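Local coordinates for protein pyruvate kinase (Pseudomonas aeruginosa, PDB 6QXL) that probably catalyses the last step of glycolysis, transferring the phosphoryl group of phosphoenolpyruvate to ADP to give pyruvate and ATP, at residues M202-R206 and L237-D242. Residues are numbered along the deposited sequence; the frame is centred on the assembly and turned at random.
Sequences MEYAR and LIRASD
Leu237 meets Met202 through a single methyl group: its CD1 lies 3.5 Å from Met202 CG, the two side chains crossing at about a right angle. Met202 carries CG beside its own backbone N (chi1 -66°) and bends again at the next two torsions, a folded shape that leaves CG and CE close to the partner segment. One turn on, the methyl of Ala240 points at the neighbouring helix and packs against Met202, CB to CB at 4.0 Å, where the two backbones come nearest. Ala240 O accepts a nearly straight but weak hydrogen bond from Arg206 NH2, 3.3 Å long, at the edge of the guanidinium group. The pair illustrates how adjacent helices pack on a TIM barrel: 199-211 and 231-239 follow consecutive strands of the parallel eight-stranded barrel, and strand 217-222 runs in the chain between them, receiving Met202 on Ala220 and Arg206 on Leu218. Ser241, just past the end of the helix, turns its OG back to Leu237 O at 2.8 Å, which places the hydroxyl 3.8 Å from Met202 CE. The segment closes with a salt bridge at Asp242, whose OD2 accepts hydrogen bonds from both terminal nitrogens of Arg206, NH1 and NH2, each at 3.2 Å. NH1 uses the syn lone pair, whereas NH2 arrives from above the carboxylate, the guanidinium and carboxylate planes being 75° apart. The same OD2 also accepts a hydrogen bond from the backbone N of Leu218 on strand 217-222, just before strand 243-247 begins.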
loop_
_atom_site.group_PDB
_atom_site.type_symbol
_atom_site.label_atom_id
_atom_site.label_comp_id
_atom_site.label_asym_id
_atom_site.label_seq_id
_atom_site.Cartn_x
_atom_site.Cartn_y
_atom_site.Cartn_z
ATOM N N MET A 202 5.139 32.753 20.041
ATOM C CA MET A 202 4.686 33.215 18.741
ATOM C C MET A 202 3.439 34.092 18.832
ATOM O O MET A 202 3.292 35.032 18.048
ATOM C CB MET A 202 4.397 32.031 17.803
ATOM C CG MET A 202 5.605 31.198 17.389
ATOM S SD MET A 202 7.000 32.107 16.729
ATOM C CE MET A 202 6.271 32.737 15.211
ATOM N N GLU A 203 2.537 33.769 19.760
ATOM C CA GLU A 203 1.338 34.594 19.958
ATOM C C GLU A 203 1.712 35.990 20.459
ATOM O O GLU A 203 1.149 36.985 20.001
ATOM C CB GLU A 203 0.375 33.926 20.919
ATOM C CG GLU A 203 -0.408 32.794 20.288
ATOM C CD GLU A 203 -0.812 31.706 21.287
ATOM O OE1 GLU A 203 -0.583 31.825 22.508
ATOM O OE2 GLU A 203 -1.370 30.678 20.841
ATOM N N TYR A 204 2.677 36.050 21.377
ATOM C CA TYR A 204 3.184 37.321 21.859
ATOM C C TYR A 204 3.749 38.158 20.705
ATOM O O TYR A 204 3.443 39.342 20.560
ATOM C CB TYR A 204 4.246 37.099 22.945
ATOM C CG TYR A 204 4.734 38.356 23.649
ATOM C CD1 TYR A 204 3.962 39.537 23.697
ATOM C CD2 TYR A 204 5.941 38.347 24.348
ATOM C CE1 TYR A 204 4.412 40.659 24.357
ATOM C CE2 TYR A 204 6.390 39.473 25.026
ATOM C CZ TYR A 204 5.635 40.632 24.998
ATOM O OH TYR A 204 6.024 41.738 25.688
ATOM N N ALA A 205 4.562 37.529 19.867
ATOM C CA ALA A 205 5.143 38.237 18.729
ATOM C C ALA A 205 4.064 38.727 17.765
ATOM O O ALA A 205 4.175 39.824 17.218
ATOM C CB ALA A 205 6.144 37.370 18.023
ATOM N N ARG A 206 3.011 37.927 17.595
ATOM C CA ARG A 206 1.906 38.305 16.718
ATOM C C ARG A 206 1.145 39.508 17.272
ATOM O O ARG A 206 0.773 40.409 16.517
ATOM C CB ARG A 206 0.949 37.129 16.514
ATOM C CG ARG A 206 0.067 37.281 15.268
ATOM C CD ARG A 206 -0.833 36.082 15.074
ATOM N NE ARG A 206 -0.148 34.887 14.557
ATOM C CZ ARG A 206 0.226 34.699 13.282
ATOM N NH1 ARG A 206 0.034 35.642 12.365
ATOM N NH2 ARG A 206 0.807 33.575 12.912
ATOM N N LEU A 237 3.809 24.765 18.196
ATOM C CA LEU A 237 4.577 25.876 17.656
ATOM C C LEU A 237 4.275 26.119 16.191
ATOM O O LEU A 237 4.150 27.258 15.759
ATOM C CB LEU A 237 6.050 25.587 17.875
ATOM C CG LEU A 237 7.096 26.647 17.640
ATOM C CD1 LEU A 237 6.673 27.986 18.214
ATOM C CD2 LEU A 237 8.357 26.127 18.330
ATOM N N ILE A 238 4.122 25.053 15.427
ATOM C CA ILE A 238 3.793 25.175 14.005
ATOM C C ILE A 238 2.417 25.816 13.821
ATOM O O ILE A 238 2.243 26.689 12.980
ATOM C CB ILE A 238 3.855 23.804 13.306
ATOM C CG1 ILE A 238 5.299 23.347 13.180
ATOM C CG2 ILE A 238 3.215 23.859 11.931
ATOM C CD1 ILE A 238 5.499 21.973 12.597
ATOM N N ARG A 239 1.447 25.376 14.600
ATOM C CA ARG A 239 0.067 25.855 14.413
ATOM C C ARG A 239 -0.093 27.323 14.736
ATOM O O ARG A 239 -0.946 27.980 14.156
ATOM C CB ARG A 239 -0.921 25.041 15.233
ATOM C CG ARG A 239 -1.246 23.761 14.562
ATOM C CD ARG A 239 -2.404 23.079 15.221
ATOM N NE ARG A 239 -2.218 21.644 15.129
ATOM C CZ ARG A 239 -1.809 20.836 16.113
ATOM N NH1 ARG A 239 -1.427 21.308 17.300
ATOM N NH2 ARG A 239 -1.693 19.536 15.862
ATOM N N ALA A 240 0.761 27.821 15.618
ATOM C CA ALA A 240 0.781 29.231 15.976
ATOM C C ALA A 240 1.499 30.112 14.971
ATOM O O ALA A 240 1.628 31.298 15.213
ATOM C CB ALA A 240 1.430 29.395 17.354
ATOM N N SER A 241 2.004 29.550 13.881
ATOM C CA SER A 241 2.793 30.311 12.921
ATOM C C SER A 241 2.163 30.230 11.553
ATOM O O SER A 241 1.205 29.516 11.342
ATOM C CB SER A 241 4.224 29.789 12.851
ATOM O OG SER A 241 4.714 29.445 14.139
ATOM N N ASP A 242 2.695 31.004 10.633
ATOM C CA ASP A 242 2.332 30.905 9.241
ATOM C C ASP A 242 3.363 30.120 8.470
ATOM O O ASP A 242 3.056 29.540 7.425
ATOM C CB ASP A 242 2.177 32.304 8.650
ATOM C CG ASP A 242 1.219 33.155 9.450
ATOM O OD1 ASP A 242 0.062 32.740 9.642
ATOM O OD2 ASP A 242 1.625 34.218 9.930
#